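Local coordinates for protein 3-carboxy-cis,cis-muconate cycloisomerase (Pseudomonas putida, PDB 1RE5) that belongs to the fumarase/aspartase superfamily of largely helical, homotetrameric enzymes, at residues D[18-32]-D[108-121]. Sequence-based numbering, arbitrary orientation.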
loop_
_atom_site.group_PDB
_atom_site.type_symbol
_atom_site.label_atom_id
_atom_site.label_comp_id
_atom_site.label_asym_id
_atom_site.label_seq_id
_atom_site.Cartn_x
_atom_site.Cartn_y
_atom_site.Cartn_z
ATOM N N ILE D 18 4.110 3.841 -26.184
ATOM C CA ILE D 18 2.792 4.375 -25.902
ATOM C C ILE D 18 2.873 5.372 -24.751
ATOM O O ILE D 18 2.267 6.444 -24.803
ATOM C CB ILE D 18 1.804 3.264 -25.495
ATOM C CG1 ILE D 18 1.530 2.346 -26.685
ATOM C CG2 ILE D 18 0.512 3.879 -24.969
ATOM C CD1 ILE D 18 0.452 1.303 -26.415
ATOM N N PHE D 19 3.619 5.030 -23.708
ATOM C CA PHE D 19 3.719 5.920 -22.564
ATOM C C PHE D 19 5.020 6.676 -22.550
ATOM O O PHE D 19 5.891 6.462 -21.705
ATOM C CB PHE D 19 3.517 5.145 -21.265
ATOM C CG PHE D 19 2.109 4.666 -21.084
ATOM C CD1 PHE D 19 1.093 5.564 -20.782
ATOM C CD2 PHE D 19 1.781 3.325 -21.285
ATOM C CE1 PHE D 19 -0.234 5.139 -20.688
ATOM C CE2 PHE D 19 0.453 2.894 -21.190
ATOM C CZ PHE D 19 -0.553 3.802 -20.892
ATOM N N SER D 20 5.128 7.570 -23.523
ATOM C CA SER D 20 6.286 8.429 -23.696
ATOM C C SER D 20 5.684 9.807 -23.841
ATOM O O SER D 20 4.460 9.944 -23.956
ATOM C CB SER D 20 7.019 8.056 -24.980
ATOM O OG SER D 20 6.134 8.117 -26.090
ATOM N N ASP D 21 6.519 10.835 -23.838
ATOM C CA ASP D 21 5.984 12.176 -23.997
ATOM C C ASP D 21 5.239 12.283 -25.322
ATOM O O ASP D 21 4.146 12.845 -25.398
ATOM C CB ASP D 21 7.110 13.191 -23.951
ATOM C CG ASP D 21 7.753 13.255 -22.601
ATOM O OD1 ASP D 21 6.992 13.376 -21.609
ATOM O OD2 ASP D 21 9.001 13.186 -22.535
ATOM N N ARG D 22 5.836 11.718 -26.362
ATOM C CA ARG D 22 5.247 11.752 -27.682
ATOM C C ARG D 22 3.853 11.139 -27.652
ATOM O O ARG D 22 2.907 11.709 -28.201
ATOM C CB ARG D 22 6.136 10.980 -28.650
ATOM C CG ARG D 22 5.758 11.102 -30.121
ATOM C CD ARG D 22 5.589 9.720 -30.723
ATOM N NE ARG D 22 4.258 9.175 -30.454
ATOM C CZ ARG D 22 4.013 7.906 -30.139
ATOM N NH1 ARG D 22 5.009 7.041 -30.040
ATOM N NH2 ARG D 22 2.766 7.496 -29.943
ATOM N N GLY D 23 3.725 9.985 -27.003
ATOM C CA GLY D 23 2.438 9.312 -26.929
ATOM C C GLY D 23 1.401 10.103 -26.162
ATOM O O GLY D 23 0.225 10.150 -26.527
ATOM N N ARG D 24 1.847 10.731 -25.086
ATOM C CA ARG D 24 0.962 11.530 -24.254
ATOM C C ARG D 24 0.440 12.724 -25.070
ATOM O O ARG D 24 -0.771 12.961 -25.149
ATOM C CB ARG D 24 1.736 12.003 -23.020
ATOM C CG ARG D 24 0.938 12.824 -22.056
ATOM C CD ARG D 24 1.627 12.823 -20.714
ATOM N NE ARG D 24 0.987 11.907 -19.772
ATOM C CZ ARG D 24 1.582 11.431 -18.684
ATOM N NH1 ARG D 24 2.833 11.776 -18.410
ATOM N NH2 ARG D 24 0.922 10.631 -17.863
ATOM N N LEU D 25 1.372 13.460 -25.677
ATOM C CA LEU D 25 1.050 14.610 -26.506
ATOM C C LEU D 25 0.102 14.201 -27.629
ATOM O O LEU D 25 -0.956 14.801 -27.810
ATOM C CB LEU D 25 2.331 15.199 -27.107
ATOM C CG LEU D 25 2.958 16.440 -26.464
ATOM C CD1 LEU D 25 2.460 16.656 -25.031
ATOM C CD2 LEU D 25 4.456 16.288 -26.492
ATOM N N GLN D 26 0.466 13.164 -28.373
ATOM C CA GLN D 26 -0.372 12.740 -29.482
ATOM C C GLN D 26 -1.800 12.452 -29.086
ATOM O O GLN D 26 -2.733 12.787 -29.820
ATOM C CB GLN D 26 0.202 11.513 -30.173
ATOM C CG GLN D 26 -0.337 11.330 -31.586
ATOM C CD GLN D 26 -0.109 12.564 -32.450
ATOM O OE1 GLN D 26 1.039 13.004 -32.664
ATOM N NE2 GLN D 26 -1.202 13.135 -32.952
ATOM N N GLY D 27 -1.975 11.821 -27.931
ATOM C CA GLY D 27 -3.319 11.507 -27.475
ATOM C C GLY D 27 -4.173 12.761 -27.387
ATOM O O GLY D 27 -5.300 12.790 -27.878
ATOM N N MET D 28 -3.634 13.808 -26.768
ATOM C CA MET D 28 -4.363 15.060 -26.617
ATOM C C MET D 28 -4.588 15.758 -27.964
ATOM O O MET D 28 -5.681 16.268 -28.240
ATOM C CB MET D 28 -3.622 15.988 -25.649
ATOM C CG MET D 28 -3.635 15.497 -24.217
ATOM S SD MET D 28 -2.855 16.631 -23.067
ATOM C CE MET D 28 -1.142 16.157 -23.171
ATOM N N LEU D 29 -3.563 15.778 -28.805
ATOM C CA LEU D 29 -3.703 16.394 -30.111
ATOM C C LEU D 29 -4.789 15.661 -30.898
ATOM O O LEU D 29 -5.611 16.296 -31.569
ATOM C CB LEU D 29 -2.372 16.359 -30.855
ATOM C CG LEU D 29 -1.317 17.226 -30.163
ATOM C CD1 LEU D 29 0.057 17.013 -30.804
ATOM C CD2 LEU D 29 -1.745 18.680 -30.228
ATOM N N ASP D 30 -4.801 14.333 -30.806
ATOM C CA ASP D 30 -5.815 13.530 -31.494
ATOM C C ASP D 30 -7.200 14.001 -31.066
ATOM O O ASP D 30 -8.145 14.053 -31.869
ATOM C CB ASP D 30 -5.655 12.049 -31.140
ATOM C CG ASP D 30 -4.592 11.361 -31.976
ATOM O OD1 ASP D 30 -3.682 12.052 -32.497
ATOM O OD2 ASP D 30 -4.666 10.120 -32.102
ATOM N N PHE D 31 -7.314 14.340 -29.786
ATOM C CA PHE D 31 -8.569 14.825 -29.241
ATOM C C PHE D 31 -8.926 16.162 -29.885
ATOM O O PHE D 31 -10.048 16.343 -30.360
ATOM C CB PHE D 31 -8.457 15.010 -27.731
ATOM C CG PHE D 31 -9.628 15.732 -27.128
ATOM C CD1 PHE D 31 -10.850 15.077 -26.944
ATOM C CD2 PHE D 31 -9.522 17.082 -26.781
ATOM C CE1 PHE D 31 -11.946 15.748 -26.424
ATOM C CE2 PHE D 31 -10.619 17.766 -26.259
ATOM C CZ PHE D 31 -11.836 17.096 -26.080
ATOM N N GLU D 32 -7.967 17.090 -29.898
ATOM C CA GLU D 32 -8.174 18.421 -30.480
ATOM C C GLU D 32 -8.634 18.370 -31.938
ATOM O O GLU D 32 -9.614 19.027 -32.318
ATOM C CB GLU D 32 -6.889 19.244 -30.366
ATOM C CG GLU D 32 -6.498 19.542 -28.918
ATOM C CD GLU D 32 -7.598 20.276 -28.143
ATOM O OE1 GLU D 32 -7.575 20.252 -26.897
ATOM O OE2 GLU D 32 -8.485 20.887 -28.774
ATOM N N ASP D 108 -10.821 17.339 -20.245
ATOM C CA ASP D 108 -11.453 16.637 -21.355
ATOM C C ASP D 108 -10.371 16.121 -22.287
ATOM O O ASP D 108 -10.406 14.957 -22.716
ATOM C CB ASP D 108 -12.369 17.565 -22.149
ATOM C CG ASP D 108 -13.593 17.980 -21.374
ATOM O OD1 ASP D 108 -14.157 17.135 -20.658
ATOM O OD2 ASP D 108 -14.009 19.152 -21.493
ATOM N N ALA D 109 -9.403 16.989 -22.589
ATOM C CA ALA D 109 -8.314 16.619 -23.490
ATOM C C ALA D 109 -7.377 15.600 -22.855
ATOM O O ALA D 109 -6.950 14.636 -23.495
ATOM C CB ALA D 109 -7.534 17.852 -23.899
ATOM N N MET D 110 -7.056 15.824 -21.589
ATOM C CA MET D 110 -6.173 14.932 -20.853
ATOM C C MET D 110 -6.739 13.514 -20.632
ATOM O O MET D 110 -6.076 12.517 -20.942
ATOM C CB MET D 110 -5.846 15.567 -19.522
ATOM C CG MET D 110 -5.120 16.868 -19.657
ATOM S SD MET D 110 -4.487 17.346 -18.052
ATOM C CE MET D 110 -5.505 18.796 -17.741
ATOM N N ASP D 111 -7.949 13.412 -20.091
ATOM C CA ASP D 111 -8.532 12.098 -19.859
ATOM C C ASP D 111 -8.789 11.356 -21.168
ATOM O O ASP D 111 -8.517 10.157 -21.276
ATOM C CB ASP D 111 -9.846 12.203 -19.069
ATOM C CG ASP D 111 -9.634 12.323 -17.563
ATOM O OD1 ASP D 111 -8.472 12.265 -17.091
ATOM O OD2 ASP D 111 -10.652 12.473 -16.846
ATOM N N THR D 112 -9.322 12.050 -22.164
ATOM C CA THR D 112 -9.597 11.380 -23.424
ATOM C C THR D 112 -8.298 10.942 -24.070
ATOM O O THR D 112 -8.214 9.837 -24.609
ATOM C CB THR D 112 -10.370 12.274 -24.392
ATOM O OG1 THR D 112 -11.658 12.588 -23.827
ATOM C CG2 THR D 112 -10.558 11.553 -25.734
ATOM N N GLY D 113 -7.282 11.800 -24.005
ATOM C CA GLY D 113 -5.995 11.454 -24.576
ATOM C C GLY D 113 -5.472 10.190 -23.913
ATOM O O GLY D 113 -4.928 9.297 -24.575
ATOM N N LEU D 114 -5.652 10.116 -22.593
ATOM C CA LEU D 114 -5.222 8.965 -21.788
ATOM C C LEU D 114 -5.982 7.727 -22.256
ATOM O O LEU D 114 -5.380 6.681 -22.525
ATOM C CB LEU D 114 -5.531 9.204 -20.295
ATOM C CG LEU D 114 -4.788 8.451 -19.171
ATOM C CD1 LEU D 114 -5.738 8.300 -17.986
ATOM C CD2 LEU D 114 -4.314 7.083 -19.619
ATOM N N VAL D 115 -7.304 7.848 -22.353
ATOM C CA VAL D 115 -8.114 6.721 -22.789
ATOM C C VAL D 115 -7.618 6.210 -24.125
ATOM O O VAL D 115 -7.605 5.002 -24.367
ATOM C CB VAL D 115 -9.605 7.085 -22.901
ATOM C CG1 VAL D 115 -10.368 5.944 -23.553
ATOM C CG2 VAL D 115 -10.179 7.353 -21.509
ATOM N N LEU D 116 -7.198 7.113 -25.000
ATOM C CA LEU D 116 -6.686 6.661 -26.289
ATOM C C LEU D 116 -5.422 5.837 -26.054
ATOM O O LEU D 116 -5.248 4.776 -26.655
ATOM C CB LEU D 116 -6.395 7.848 -27.218
ATOM C CG LEU D 116 -7.642 8.587 -27.736
ATOM C CD1 LEU D 116 -7.216 9.712 -28.668
ATOM C CD2 LEU D 116 -8.578 7.620 -28.453
ATOM N N GLN D 117 -4.546 6.314 -25.170
ATOM C CA GLN D 117 -3.315 5.580 -24.879
ATOM C C GLN D 117 -3.658 4.252 -24.232
ATOM O O GLN D 117 -3.043 3.227 -24.523
ATOM C CB GLN D 117 -2.403 6.376 -23.947
ATOM C CG GLN D 117 -1.987 7.702 -24.510
ATOM C CD GLN D 117 -1.060 8.449 -23.592
ATOM O OE1 GLN D 117 0.119 8.127 -23.491
ATOM N NE2 GLN D 117 -1.593 9.454 -22.901
ATOM N N LEU D 118 -4.649 4.270 -23.354
ATOM C CA LEU D 118 -5.051 3.049 -22.687
ATOM C C LEU D 118 -5.562 2.024 -23.688
ATOM O O LEU D 118 -5.320 0.829 -23.543
ATOM C CB LEU D 118 -6.115 3.354 -21.639
ATOM C CG LEU D 118 -5.592 4.108 -20.415
ATOM C CD1 LEU D 118 -6.717 4.246 -19.393
ATOM C CD2 LEU D 118 -4.410 3.364 -19.802
ATOM N N ARG D 119 -6.261 2.482 -24.717
ATOM C CA ARG D 119 -6.769 1.542 -25.701
ATOM C C ARG D 119 -5.599 0.865 -26.426
ATOM O O ARG D 119 -5.610 -0.352 -26.624
ATOM C CB ARG D 119 -7.683 2.246 -26.703
ATOM C CG ARG D 119 -8.268 1.297 -27.739
ATOM C CD ARG D 119 -8.343 1.978 -29.096
ATOM N NE ARG D 119 -9.613 2.671 -29.295
ATOM C CZ ARG D 119 -9.736 3.857 -29.877
ATOM N NH1 ARG D 119 -8.662 4.506 -30.315
ATOM N NH2 ARG D 119 -10.943 4.375 -30.041
ATOM N N ASP D 120 -4.586 1.637 -26.815
ATOM C CA ASP D 120 -3.437 1.047 -27.493
ATOM C C ASP D 120 -2.767 0.064 -26.563
ATOM O O ASP D 120 -2.284 -0.977 -27.007
ATOM C CB ASP D 120 -2.415 2.101 -27.910
ATOM C CG ASP D 120 -2.828 2.845 -29.150
ATOM O OD1 ASP D 120 -3.718 2.349 -29.873
ATOM O OD2 ASP D 120 -2.252 3.920 -29.411
ATOM N N ALA D 121 -2.739 0.403 -25.274
ATOM C CA ALA D 121 -2.131 -0.455 -24.262
ATOM C C ALA D 121 -2.955 -1.731 -24.083
ATOM O O ALA D 121 -2.410 -2.835 -24.046
ATOM C CB ALA D 121 -2.038 0.283 -22.945
#
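G27 and G113 meet backbone to backbone where helix 21-32 crosses the segment 108-121, their CA atoms 3.9 Å apart. With no side chain on either glycine, the helix axes close to 7.6 Å at a crossing angle of 116°. Buried side chains fill in on both sides of this point. F31, its CG anti to the backbone N (chi1 170°), swings its ring over D108, A109 and T112; A109 CA lies over one face in a CH-pi contact, 4.0 Å from the ring centroid, while T112 CG2 comes within 3.7 Å of F31 CD1. M28 sets its CG 3.5 Å from A109 O, and its SD approaches M110 CG. Beyond the glycines, the long side chain of Q117 fills the space between I18, F19 and the backbone of G23 and R24. F19 meets L118 CD2 at its ring edge, and P328 and C331 of helix 319-347 also touch this ring. The solvent side is different: partly exposed D30 offers L116 CD1 just its CB, and exposed D120 rests its CB against partly exposed I18, its carboxylate well short of the R22 guanidinium. This glycine-mediated crossing seats helix 21-40 against the long helix 106-142, consistent with the mainly helical fold of the fumarase/aspartase superfamily.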